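Long-range contacts in putative metal-dependent hydrolase (Bacillus subtilis, PDB 6KNS), which binds two zinc ions in a metallo-beta-lactamase fold and is probably a hydrolase, perhaps of the kind that processes the 3' ends of tRNA: residues K137-V142 / D161-D166; L178-N183 / G194-L199; T155-A160 / P170-A175; G13-F18 / L218-V223. All coordinates share one frame; numbering follows the deposited sequence.

Interaction 1 (K137-V142 / D161-D166); sequences KTIHPV and DSSYQD. With ZN (zinc ion), chain H; ZN (zinc ion), chain G.
The imidazole of H140 lies between D161 on one face and P141 on the other: CB of D161 makes a CH-pi contact 3.4 Å from the H140 ring centroid, while CD of P141 lies over the opposite face, near the rim. The D161 carboxylate is turned nearly perpendicular to the ring, the two planes 84° apart. At the ring edge, NE2 of H140 binds the zinc ion of chain H at 2.3 Å, and ND1 is hydrogen-bonded to G194 O. The amide of Q165 holds K137 O in its own plane: NE2 of Q165 donates to a lone pair of K137 O over 2.9 Å, and OE1 of Q165 lies 3.5 Å from I139 CG1. Between these groups, hydroxyls and backbone atoms tie the two segments together. OG1 of T138 meets D161 O almost head-on, at 2.8 Å. With OG of S162 anti to its own backbone N (chi1 -170°), that hydroxyl accepts from I139 N at 3.1 Å and donates to S163 O; S163 N bonds in turn to I139 O. OD2 of D161 bridges both zinc ions, 2.4 Å from the one that H140 binds; H65 and H67 complete that site, D69, H70 and H217 the other. Shared in this way, OD2 is probably polarised by both ions and couples the two sites, while zinc at NE2 and the G194 carbonyl at ND1 together fix how the H140 ring is turned.

Interaction 2 (L178-N183 / G194-L199); sequences LISECN and GHMNSL
Two hydrogen bonds from neighbouring residues grip the carboxylate of E181, one oxygen each. ND1 of H195 points at the syn lone pair of OE2 of E181, 2.6 Å away and in the plane of the imidazole, with a nearly straight N-H...O angle of 173°. The backbone N of M196 reaches OE1 of E181 at 2.8 Å, coming from above the carboxylate plane. CG of E181 lies between the backbone N and the carbonyl carbon (chi1 80°) and the chain bends at chi2, which brings the carboxylate round to H195 and M196. OE2 also accepts from S162 N, so three N-H groups grip the carboxylate, two of them on OE2, and N183 N adds a weak bond to OE1.

Ring contacts come next. CB of N183 lies over a face of the H195 imidazole in a CH-pi contact, 4.1 Å from the ring centroid, and the rings of H140 and H217 pack nearby.

The remaining packing involves sulfur-bearing side chains. M196 bends at chi3, bringing its CE methyl 3.7 Å from S180 OG and 4.0 Å from E181 CG. SG of C182 lies 3.6 Å from S198 N, at the start of helix 198-208, where N197 is the N-cap residue. S198 OG turns elsewhere, to E230.

Strand 177-181 and helix 198-208 are the first two elements of a beta-alpha-beta unit completed by strand 212-216. E181, at the end of that first strand, and H195, in the loop before the helix, form a His-carboxylate hydrogen bond beside the dinuclear zinc site of this metallo-beta-lactamase fold.

Interaction 3 (T155-A160 / P170-A175); sequences TVVYTA and PFSENA
V157 puts its two methyl groups to separate uses against the turn that follows helix 168-171. CG2 of V157 packs on CB of A175 at 3.5 Å. CG1, set anti to the backbone N (chi1 171°), lies 3.4 Å from S172 OG and 4.1 Å from CE2 of F171, whose ring it approaches obliquely. At the start of the strand the contact passes to the backbone, with O of T155 3.8 Å from C of A175. No hydrogen bond links the two segments, so the contact rests on van der Waals packing, mostly of the V157 methyls. It belongs to a beta-alpha-beta unit: strand 155-158 leads through helix 168-171 into strand 177-181, its parallel neighbour in the sheet, and V157 projects from the sheet toward the connection. The residues it meets are set by a type II beta turn from S172 to A175, closed by A175 N to S172 O at 3.0 Å, with N174 at positive phi. One step further out, S172 OG is hydrogen-bonded to F168 O, which fixes the hydroxyl beside the valine, and R148 bonds to the carbonyl oxygens of F171 and E173. The strand is held in place on both sides by strands 145-150 and 177-181, while T155 N is bonded to the D176 carboxylate. V156 and Y158 point away from the turn: V156 packs on M7 and V9 of strand 7-13, and the Y158 hydroxyl is bonded to D40.

Interaction 4 (G13-F18 / L218-V223); sequences GCYGGF and LPHFGV
H220 packs against F18 and Y15, and its side chain can be followed outward. CB of H220 lies 4.0 Å from F18 CZ. From CG onward, with CG anti to the carbonyl carbon (chi1 -61°), the imidazole lies flat on the phenyl ring: CG meets F18 CZ at 3.4 Å, ND1 lies equally close to CZ and CE2, and CD2 lies over CE1. The two rings form a face-to-face stack, centroids 3.6 Å apart and planes only 9° from parallel. CE1 of H220 also comes 3.5 Å from Y15 CD1 on the opposite face, where the tyrosine ring is inclined at 37°. At the far edge NE2 donates in the ring plane to G16 O at 2.9 Å. The backbones are joined as well: L218 N bonds to C14 O at 3.0 Å, and G16 N to L218 O. Directly before L218 stands the zinc ligand H217, and G17 N bonds to another, D69. F18 also touches P76, in helix 74-86 of the second subunit. The two loops continue from strands 7-13 and 212-216, which belong to different sheets, and helix 225-231 packs on L218 and P219 through L227.

From the N terminus, interaction 4 opens first, at G13-F18, and closes last, at L218-V223, so its long loop encloses the other three. Within it, interaction 1 opens at K137-V142 and interaction 3 at T155-A160; interaction 1 then closes at D161-D166 before interaction 3 closes at P170-A175, and the two loops cross. Interaction 2, L178-N183 with G194-L199, follows in series. Strands 155-158 and 177-181, neighbours in one sheet, join interactions 3 and 2, while S162 O packing on M196 CG brings interaction 1 against interaction 2. N183 packs on P219, carrying the chain of contacts to interaction 4, which ties the loops after strands of the two sheets.

Interaction 1 (K137-V142 / D161-D166)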
loop_
_atom_site.group_PDB
_atom_site.type_symbol
_atom_site.label_atom_id
_atom_site.label_comp_id
_atom_site.label_asym_id
_atom_site.label_seq_id
_atom_site.Cartn_x
_atom_site.Cartn_y
_atom_site.Cartn_z
ATOM N N LYS A 137 -23.304 -11.640 4.201
ATOM C CA LYS A 137 -23.298 -10.373 3.459
ATOM C C LYS A 137 -23.538 -9.192 4.405
ATOM O O LYS A 137 -24.393 -9.276 5.287
ATOM C CB LYS A 137 -24.366 -10.387 2.402
ATOM C CG LYS A 137 -24.159 -9.348 1.313
ATOM C CD LYS A 137 -25.085 -9.722 0.099
ATOM C CE LYS A 137 -24.963 -8.691 -1.012
ATOM N NZ LYS A 137 -25.108 -7.319 -0.429
ATOM N N THR A 138 -22.754 -8.122 4.252
ATOM C CA THR A 138 -22.882 -6.959 5.134
ATOM C C THR A 138 -23.730 -5.860 4.464
ATOM O O THR A 138 -24.050 -5.943 3.288
ATOM C CB THR A 138 -21.503 -6.418 5.530
ATOM O OG1 THR A 138 -20.797 -5.931 4.377
ATOM C CG2 THR A 138 -20.655 -7.535 6.228
ATOM N N ILE A 139 -24.091 -4.840 5.226
ATOM C CA ILE A 139 -24.763 -3.688 4.674
ATOM C C ILE A 139 -23.664 -2.670 4.463
ATOM O O ILE A 139 -23.140 -2.116 5.420
ATOM C CB ILE A 139 -25.842 -3.150 5.590
ATOM C CG1 ILE A 139 -26.763 -4.296 6.057
ATOM C CG2 ILE A 139 -26.613 -2.041 4.873
ATOM C CD1 ILE A 139 -28.118 -3.815 6.620
ATOM N N HIS A 140 -23.271 -2.476 3.201
ATOM C CA HIS A 140 -22.117 -1.644 2.880
ATOM C C HIS A 140 -22.276 -1.079 1.455
ATOM O O HIS A 140 -23.011 -1.635 0.663
ATOM C CB HIS A 140 -20.859 -2.502 3.011
ATOM C CG HIS A 140 -19.618 -1.719 3.216
ATOM N ND1 HIS A 140 -19.498 -0.791 4.223
ATOM C CD2 HIS A 140 -18.441 -1.704 2.541
ATOM C CE1 HIS A 140 -18.297 -0.243 4.168
ATOM N NE2 HIS A 140 -17.640 -0.778 3.158
ATOM N N PRO A 141 -21.644 0.062 1.139
ATOM C CA PRO A 141 -21.907 0.592 -0.201
ATOM C C PRO A 141 -21.378 -0.237 -1.363
ATOM O O PRO A 141 -21.702 0.086 -2.473
ATOM C CB PRO A 141 -21.222 1.979 -0.200
ATOM C CG PRO A 141 -20.783 2.237 1.193
ATOM C CD PRO A 141 -20.874 0.985 1.983
ATOM N N VAL A 142 -20.485 -1.208 -1.135
ATOM C CA VAL A 142 -20.155 -2.231 -2.130
ATOM C C VAL A 142 -20.390 -3.586 -1.493
ATOM O O VAL A 142 -20.472 -3.701 -0.274
ATOM C CB VAL A 142 -18.696 -2.153 -2.665
ATOM C CG1 VAL A 142 -18.451 -0.839 -3.459
ATOM C CG2 VAL A 142 -17.644 -2.350 -1.542
ATOM N N ASP A 161 -16.608 -4.765 6.887
ATOM C CA ASP A 161 -17.253 -3.467 6.997
ATOM C C ASP A 161 -18.738 -3.616 6.905
ATOM O O ASP A 161 -19.233 -4.260 5.983
ATOM C CB ASP A 161 -16.858 -2.583 5.839
ATOM C CG ASP A 161 -15.416 -2.121 5.909
ATOM O OD1 ASP A 161 -14.576 -2.646 6.685
ATOM O OD2 ASP A 161 -15.170 -1.178 5.176
ATOM N N SER A 162 -19.464 -2.965 7.803
ATOM C CA SER A 162 -20.933 -3.001 7.747
ATOM C C SER A 162 -21.544 -1.936 8.638
ATOM O O SER A 162 -20.955 -1.557 9.652
ATOM C CB SER A 162 -21.414 -4.363 8.230
ATOM O OG SER A 162 -22.800 -4.554 7.997
ATOM N N SER A 163 -22.720 -1.453 8.271
ATOM C CA SER A 163 -23.606 -0.829 9.258
ATOM C C SER A 163 -24.363 -1.956 9.971
ATOM O O SER A 163 -24.304 -3.134 9.573
ATOM C CB SER A 163 -24.602 0.154 8.607
ATOM O OG SER A 163 -25.458 -0.499 7.682
ATOM N N TYR A 164 -25.076 -1.591 11.022
ATOM C CA TYR A 164 -25.595 -2.581 11.965
ATOM C C TYR A 164 -26.676 -3.464 11.309
ATOM O O TYR A 164 -27.470 -2.964 10.523
ATOM C CB TYR A 164 -26.148 -1.903 13.257
ATOM C CG TYR A 164 -26.845 -2.934 14.128
ATOM C CD1 TYR A 164 -26.114 -3.782 14.959
ATOM C CD2 TYR A 164 -28.198 -3.139 14.021
ATOM C CE1 TYR A 164 -26.739 -4.766 15.699
ATOM C CE2 TYR A 164 -28.834 -4.124 14.748
ATOM C CZ TYR A 164 -28.099 -4.941 15.574
ATOM O OH TYR A 164 -28.753 -5.907 16.289
ATOM N N GLN A 165 -26.682 -4.766 11.613
ATOM C CA GLN A 165 -27.847 -5.624 11.295
ATOM C C GLN A 165 -27.983 -6.745 12.314
ATOM O O GLN A 165 -26.973 -7.260 12.836
ATOM C CB GLN A 165 -27.750 -6.206 9.865
ATOM C CG GLN A 165 -26.422 -6.926 9.577
ATOM C CD GLN A 165 -26.346 -7.529 8.189
ATOM O OE1 GLN A 165 -27.279 -7.440 7.432
ATOM N NE2 GLN A 165 -25.207 -8.127 7.848
ATOM N N ASP A 166 -29.232 -7.115 12.596
ATOM C CA ASP A 166 -29.539 -8.166 13.553
ATOM C C ASP A 166 -28.914 -9.488 13.143
ATOM O O ASP A 166 -28.517 -10.284 13.983
ATOM C CB ASP A 166 -31.059 -8.364 13.689
ATOM C CG ASP A 166 -31.741 -7.264 14.520
ATOM O OD1 ASP A 166 -31.059 -6.506 15.244
ATOM O OD2 ASP A 166 -32.976 -7.184 14.453
HETATM ZN ZN ZN H . -15.404 -0.703 2.871
HETATM ZN ZN ZN G . -13.019 -0.551 4.945
#

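Interaction 2 (L178-N183 / G194-L199)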
loop_
_atom_site.group_PDB
_atom_site.type_symbol
_atom_site.label_atom_id
_atom_site.label_comp_id
_atom_site.label_asym_id
_atom_site.label_seq_id
_atom_site.Cartn_x
_atom_site.Cartn_y
_atom_site.Cartn_z
ATOM N N LEU A 178 -14.737 -11.667 18.633
ATOM C CA LEU A 178 -15.436 -10.922 17.616
ATOM C C LEU A 178 -14.568 -9.727 17.275
ATOM O O LEU A 178 -14.391 -8.848 18.119
ATOM C CB LEU A 178 -16.778 -10.409 18.134
ATOM C CG LEU A 178 -17.554 -9.474 17.204
ATOM C CD1 LEU A 178 -17.861 -10.155 15.867
ATOM C CD2 LEU A 178 -18.850 -9.024 17.876
ATOM N N ILE A 179 -14.084 -9.702 16.041
ATOM C CA ILE A 179 -13.430 -8.545 15.483
ATOM C C ILE A 179 -14.468 -7.709 14.695
ATOM O O ILE A 179 -14.923 -8.109 13.636
ATOM C CB ILE A 179 -12.269 -8.935 14.589
ATOM C CG1 ILE A 179 -11.328 -9.904 15.339
ATOM C CG2 ILE A 179 -11.557 -7.648 14.136
ATOM C CD1 ILE A 179 -10.154 -10.453 14.460
ATOM N N SER A 180 -14.823 -6.547 15.249
ATOM C CA SER A 180 -15.839 -5.693 14.707
ATOM C C SER A 180 -15.244 -4.390 14.288
ATOM O O SER A 180 -14.485 -3.772 15.022
ATOM C CB SER A 180 -16.919 -5.375 15.735
ATOM O OG SER A 180 -17.930 -4.588 15.133
ATOM N N GLU A 181 -15.624 -3.975 13.094
ATOM C CA GLU A 181 -15.364 -2.647 12.642
ATOM C C GLU A 181 -16.017 -1.697 13.664
ATOM O O GLU A 181 -17.007 -2.043 14.328
ATOM C CB GLU A 181 -15.878 -2.466 11.207
ATOM C CG GLU A 181 -17.365 -2.214 11.014
ATOM C CD GLU A 181 -17.596 -0.869 10.319
ATOM O OE1 GLU A 181 -17.644 0.180 11.021
ATOM O OE2 GLU A 181 -17.684 -0.871 9.066
ATOM N N CYS A 182 -15.417 -0.531 13.823
ATOM C CA CYS A 182 -15.930 0.456 14.723
ATOM C C CYS A 182 -15.463 1.819 14.274
ATOM O O CYS A 182 -14.715 2.472 14.963
ATOM C CB CYS A 182 -15.419 0.119 16.122
ATOM S SG CYS A 182 -16.128 1.082 17.442
ATOM N N ASN A 183 -15.911 2.254 13.114
ATOM C CA ASN A 183 -15.389 3.462 12.500
ATOM C C ASN A 183 -15.967 4.744 13.122
ATOM O O ASN A 183 -15.456 5.809 12.846
ATOM C CB ASN A 183 -15.675 3.442 10.988
ATOM C CG ASN A 183 -14.562 4.116 10.166
ATOM O OD1 ASN A 183 -14.009 5.155 10.554
ATOM N ND2 ASN A 183 -14.216 3.519 9.073
ATOM N N GLY A 194 -22.152 3.057 5.750
ATOM C CA GLY A 194 -21.994 1.605 5.824
ATOM C C GLY A 194 -21.032 1.124 6.906
ATOM O O GLY A 194 -20.300 0.135 6.726
ATOM N N HIS A 195 -21.045 1.833 8.028
ATOM C CA HIS A 195 -20.191 1.507 9.177
ATOM C C HIS A 195 -20.968 1.440 10.489
ATOM O O HIS A 195 -22.126 1.834 10.578
ATOM C CB HIS A 195 -19.050 2.518 9.316
ATOM C CG HIS A 195 -18.070 2.488 8.191
ATOM N ND1 HIS A 195 -17.383 1.345 7.819
ATOM C CD2 HIS A 195 -17.641 3.473 7.365
ATOM C CE1 HIS A 195 -16.574 1.635 6.815
ATOM N NE2 HIS A 195 -16.736 2.909 6.499
ATOM N N MET A 196 -20.305 0.934 11.516
ATOM C CA MET A 196 -20.891 0.840 12.856
ATOM C C MET A 196 -20.190 1.732 13.877
ATOM O O MET A 196 -19.067 2.173 13.659
ATOM C CB MET A 196 -20.831 -0.615 13.326
ATOM C CG MET A 196 -21.991 -1.460 12.757
ATOM S SD MET A 196 -22.069 -3.112 13.462
ATOM C CE MET A 196 -20.602 -3.859 12.730
ATOM N N ASN A 197 -20.876 1.986 14.994
ATOM C CA ASN A 197 -20.254 2.630 16.131
ATOM C C ASN A 197 -20.002 1.645 17.294
ATOM O O ASN A 197 -20.306 0.446 17.235
ATOM C CB ASN A 197 -21.053 3.874 16.595
ATOM C CG ASN A 197 -22.433 3.537 17.204
ATOM O OD1 ASN A 197 -22.707 2.414 17.659
ATOM N ND2 ASN A 197 -23.294 4.532 17.227
ATOM N N SER A 198 -19.416 2.188 18.335
ATOM C CA SER A 198 -19.065 1.461 19.538
ATOM C C SER A 198 -20.239 0.736 20.192
ATOM O O SER A 198 -20.085 -0.413 20.602
ATOM C CB SER A 198 -18.394 2.448 20.536
ATOM O OG SER A 198 -19.172 3.653 20.641
ATOM N N LEU A 199 -21.411 1.371 20.259
ATOM C CA LEU A 199 -22.578 0.742 20.874
ATOM C C LEU A 199 -23.045 -0.476 20.071
ATOM O O LEU A 199 -23.464 -1.497 20.632
ATOM C CB LEU A 199 -23.715 1.747 21.029
ATOM C CG LEU A 199 -23.377 3.029 21.811
ATOM C CD1 LEU A 199 -24.605 3.980 21.887
ATOM C CD2 LEU A 199 -22.864 2.722 23.219
#

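Interaction 3 (T155-A160 / P170-A175)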
loop_
_atom_site.group_PDB
_atom_site.type_symbol
_atom_site.label_atom_id
_atom_site.label_comp_id
_atom_site.label_asym_id
_atom_site.label_seq_id
_atom_site.Cartn_x
_atom_site.Cartn_y
_atom_site.Cartn_z
ATOM N N THR A 155 -13.109 -20.150 17.449
ATOM C CA THR A 155 -13.850 -19.504 16.373
ATOM C C THR A 155 -13.700 -17.984 16.449
ATOM O O THR A 155 -13.924 -17.376 17.502
ATOM C CB THR A 155 -15.345 -19.899 16.467
ATOM O OG1 THR A 155 -15.461 -21.310 16.259
ATOM C CG2 THR A 155 -16.176 -19.176 15.400
ATOM N N VAL A 156 -13.274 -17.369 15.348
ATOM C CA VAL A 156 -13.162 -15.931 15.284
ATOM C C VAL A 156 -14.136 -15.384 14.246
ATOM O O VAL A 156 -14.214 -15.900 13.143
ATOM C CB VAL A 156 -11.701 -15.501 14.935
ATOM C CG1 VAL A 156 -11.580 -14.014 14.816
ATOM C CG2 VAL A 156 -10.713 -16.039 16.003
ATOM N N VAL A 157 -14.849 -14.313 14.584
ATOM C CA VAL A 157 -15.751 -13.659 13.651
ATOM C C VAL A 157 -15.169 -12.295 13.339
ATOM O O VAL A 157 -14.776 -11.549 14.247
ATOM C CB VAL A 157 -17.190 -13.532 14.222
ATOM C CG1 VAL A 157 -18.064 -12.648 13.327
ATOM C CG2 VAL A 157 -17.834 -14.914 14.388
ATOM N N TYR A 158 -15.101 -11.996 12.048
ATOM C CA TYR A 158 -14.657 -10.721 11.501
ATOM C C TYR A 158 -15.844 -10.112 10.777
ATOM O O TYR A 158 -16.364 -10.719 9.855
ATOM C CB TYR A 158 -13.532 -10.977 10.496
ATOM C CG TYR A 158 -13.037 -9.803 9.724
ATOM C CD1 TYR A 158 -12.723 -8.602 10.362
ATOM C CD2 TYR A 158 -12.834 -9.889 8.333
ATOM C CE1 TYR A 158 -12.208 -7.499 9.633
ATOM C CE2 TYR A 158 -12.324 -8.807 7.597
ATOM C CZ TYR A 158 -12.011 -7.623 8.249
ATOM O OH TYR A 158 -11.512 -6.558 7.542
ATOM N N THR A 159 -16.295 -8.944 11.204
ATOM C CA THR A 159 -17.445 -8.295 10.588
ATOM C C THR A 159 -17.133 -7.719 9.206
ATOM O O THR A 159 -18.049 -7.313 8.495
ATOM C CB THR A 159 -17.964 -7.092 11.432
ATOM O OG1 THR A 159 -16.946 -6.075 11.483
ATOM C CG2 THR A 159 -18.345 -7.507 12.843
ATOM N N ALA A 160 -15.859 -7.631 8.822
ATOM C CA ALA A 160 -15.496 -6.787 7.710
ATOM C C ALA A 160 -16.164 -5.420 7.953
ATOM O O ALA A 160 -16.267 -4.966 9.111
ATOM C CB ALA A 160 -15.899 -7.410 6.370
ATOM N N PRO A 170 -26.903 -14.099 15.261
ATOM C CA PRO A 170 -26.781 -15.541 15.013
ATOM C C PRO A 170 -25.485 -15.929 14.310
ATOM O O PRO A 170 -24.888 -16.939 14.645
ATOM C CB PRO A 170 -27.970 -15.857 14.095
ATOM C CG PRO A 170 -28.919 -14.721 14.250
ATOM C CD PRO A 170 -28.187 -13.553 14.774
ATOM N N PHE A 171 -25.061 -15.143 13.334
ATOM C CA PHE A 171 -23.795 -15.409 12.662
ATOM C C PHE A 171 -22.598 -15.523 13.610
ATOM O O PHE A 171 -21.756 -16.396 13.434
ATOM C CB PHE A 171 -23.503 -14.314 11.635
ATOM C CG PHE A 171 -22.309 -14.603 10.761
ATOM C CD1 PHE A 171 -22.323 -15.692 9.872
ATOM C CD2 PHE A 171 -21.191 -13.774 10.799
ATOM C CE1 PHE A 171 -21.213 -15.942 9.032
ATOM C CE2 PHE A 171 -20.094 -14.005 9.974
ATOM C CZ PHE A 171 -20.100 -15.076 9.089
ATOM N N SER A 172 -22.530 -14.631 14.601
ATOM C CA SER A 172 -21.382 -14.548 15.504
ATOM C C SER A 172 -21.572 -15.389 16.768
ATOM O O SER A 172 -20.733 -15.318 17.669
ATOM C CB SER A 172 -21.142 -13.097 15.938
ATOM O OG SER A 172 -21.065 -12.213 14.827
ATOM N N GLU A 173 -22.649 -16.181 16.835
ATOM C CA GLU A 173 -23.003 -16.901 18.054
ATOM C C GLU A 173 -21.862 -17.726 18.668
ATOM O O GLU A 173 -21.275 -18.609 18.037
ATOM C CB GLU A 173 -24.237 -17.811 17.849
ATOM C CG GLU A 173 -24.749 -18.341 19.183
ATOM C CD GLU A 173 -26.144 -18.965 19.112
ATOM O OE1 GLU A 173 -26.553 -19.433 18.026
ATOM O OE2 GLU A 173 -26.810 -18.997 20.162
ATOM N N ASN A 174 -21.567 -17.413 19.918
ATOM C CA ASN A 174 -20.533 -18.085 20.680
ATOM C C ASN A 174 -19.122 -17.948 20.132
ATOM O O ASN A 174 -18.259 -18.710 20.517
ATOM C CB ASN A 174 -20.904 -19.546 20.918
ATOM C CG ASN A 174 -22.243 -19.696 21.623
ATOM O OD1 ASN A 174 -23.010 -20.607 21.315
ATOM N ND2 ASN A 174 -22.533 -18.804 22.567
ATOM N N ALA A 175 -18.859 -16.975 19.262
ATOM C CA ALA A 175 -17.475 -16.742 18.803
ATOM C C ALA A 175 -16.582 -16.475 20.014
ATOM O O ALA A 175 -16.976 -15.762 20.954
ATOM C CB ALA A 175 -17.413 -15.575 17.844
#

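Interaction 4 (G13-F18 / L218-V223)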
loop_
_atom_site.group_PDB
_atom_site.type_symbol
_atom_site.label_atom_id
_atom_site.label_comp_id
_atom_site.label_asym_id
_atom_site.label_seq_id
_atom_site.Cartn_x
_atom_site.Cartn_y
_atom_site.Cartn_z
ATOM N N GLY A 13 -2.937 -4.540 10.248
ATOM C CA GLY A 13 -3.291 -3.106 10.133
ATOM C C GLY A 13 -4.763 -2.928 10.453
ATOM O O GLY A 13 -5.567 -3.837 10.245
ATOM N N CYS A 14 -5.114 -1.771 10.949
ATOM C CA CYS A 14 -6.414 -1.629 11.591
ATOM C C CYS A 14 -7.132 -0.296 11.383
ATOM O O CYS A 14 -8.248 -0.121 11.931
ATOM C CB CYS A 14 -6.263 -1.905 13.098
ATOM S SG CYS A 14 -5.211 -0.724 13.850
ATOM N N TYR A 15 -6.552 0.623 10.596
ATOM C CA TYR A 15 -7.241 1.881 10.274
ATOM C C TYR A 15 -8.271 1.796 9.163
ATOM O O TYR A 15 -8.085 1.078 8.168
ATOM C CB TYR A 15 -6.244 3.026 9.974
ATOM C CG TYR A 15 -5.721 3.644 11.264
ATOM C CD1 TYR A 15 -6.358 4.723 11.846
ATOM C CD2 TYR A 15 -4.629 3.103 11.902
ATOM C CE1 TYR A 15 -5.923 5.242 13.038
ATOM C CE2 TYR A 15 -4.165 3.606 13.103
ATOM C CZ TYR A 15 -4.830 4.671 13.669
ATOM O OH TYR A 15 -4.342 5.205 14.820
ATOM N N GLY A 16 -9.353 2.561 9.306
ATOM C CA GLY A 16 -10.357 2.621 8.273
ATOM C C GLY A 16 -9.938 3.619 7.206
ATOM O O GLY A 16 -9.425 4.654 7.544
ATOM N N GLY A 17 -10.157 3.297 5.932
ATOM C CA GLY A 17 -10.007 4.232 4.822
ATOM C C GLY A 17 -8.587 4.383 4.280
ATOM O O GLY A 17 -8.332 4.147 3.092
ATOM N N PHE A 18 -7.659 4.755 5.153
ATOM C CA PHE A 18 -6.296 5.105 4.761
ATOM C C PHE A 18 -5.443 5.044 6.041
ATOM O O PHE A 18 -5.962 5.118 7.127
ATOM C CB PHE A 18 -6.243 6.518 4.171
ATOM C CG PHE A 18 -6.624 7.612 5.166
ATOM C CD1 PHE A 18 -7.939 7.952 5.370
ATOM C CD2 PHE A 18 -5.659 8.321 5.876
ATOM C CE1 PHE A 18 -8.279 8.953 6.266
ATOM C CE2 PHE A 18 -6.011 9.325 6.771
ATOM C CZ PHE A 18 -7.322 9.640 6.954
ATOM N N LEU A 218 -10.472 1.779 12.497
ATOM C CA LEU A 218 -10.547 2.901 13.421
ATOM C C LEU A 218 -10.591 4.248 12.707
ATOM O O LEU A 218 -10.076 4.380 11.596
ATOM C CB LEU A 218 -9.333 2.871 14.350
ATOM C CG LEU A 218 -9.166 1.614 15.178
ATOM C CD1 LEU A 218 -7.780 1.656 15.949
ATOM C CD2 LEU A 218 -10.381 1.443 16.100
ATOM N N PRO A 219 -11.201 5.256 13.355
ATOM C CA PRO A 219 -11.296 6.598 12.774
ATOM C C PRO A 219 -10.016 7.412 12.973
ATOM O O PRO A 219 -9.160 7.023 13.733
ATOM C CB PRO A 219 -12.437 7.238 13.561
ATOM C CG PRO A 219 -12.411 6.551 14.900
ATOM C CD PRO A 219 -11.970 5.129 14.602
ATOM N N HIS A 220 -9.901 8.530 12.269
ATOM C CA HIS A 220 -8.734 9.392 12.327
ATOM C C HIS A 220 -9.019 10.666 13.145
ATOM O O HIS A 220 -8.448 11.714 12.872
ATOM C CB HIS A 220 -8.302 9.754 10.879
ATOM C CG HIS A 220 -7.933 8.546 10.068
ATOM N ND1 HIS A 220 -6.631 8.117 9.934
ATOM C CD2 HIS A 220 -8.695 7.634 9.425
ATOM C CE1 HIS A 220 -6.603 7.009 9.218
ATOM N NE2 HIS A 220 -7.840 6.699 8.880
ATOM N N PHE A 221 -9.911 10.584 14.124
ATOM C CA PHE A 221 -10.144 11.711 15.044
ATOM C C PHE A 221 -10.654 11.129 16.359
ATOM O O PHE A 221 -11.066 9.973 16.412
ATOM C CB PHE A 221 -11.179 12.696 14.473
ATOM C CG PHE A 221 -12.541 12.114 14.352
ATOM C CD1 PHE A 221 -12.858 11.284 13.286
ATOM C CD2 PHE A 221 -13.505 12.344 15.335
ATOM C CE1 PHE A 221 -14.155 10.691 13.179
ATOM C CE2 PHE A 221 -14.777 11.772 15.243
ATOM C CZ PHE A 221 -15.105 10.940 14.170
ATOM N N GLY A 222 -10.632 11.923 17.402
ATOM C CA GLY A 222 -11.179 11.490 18.698
ATOM C C GLY A 222 -10.200 10.714 19.564
ATOM O O GLY A 222 -9.021 10.553 19.219
ATOM N N VAL A 223 -10.702 10.268 20.712
ATOM C CA VAL A 223 -9.933 9.505 21.667
ATOM C C VAL A 223 -10.339 8.060 21.507
ATOM O O VAL A 223 -11.419 7.666 21.960
ATOM C CB VAL A 223 -10.232 9.968 23.071
ATOM C CG1 VAL A 223 -9.355 9.187 24.106
ATOM C CG2 VAL A 223 -10.020 11.468 23.125
#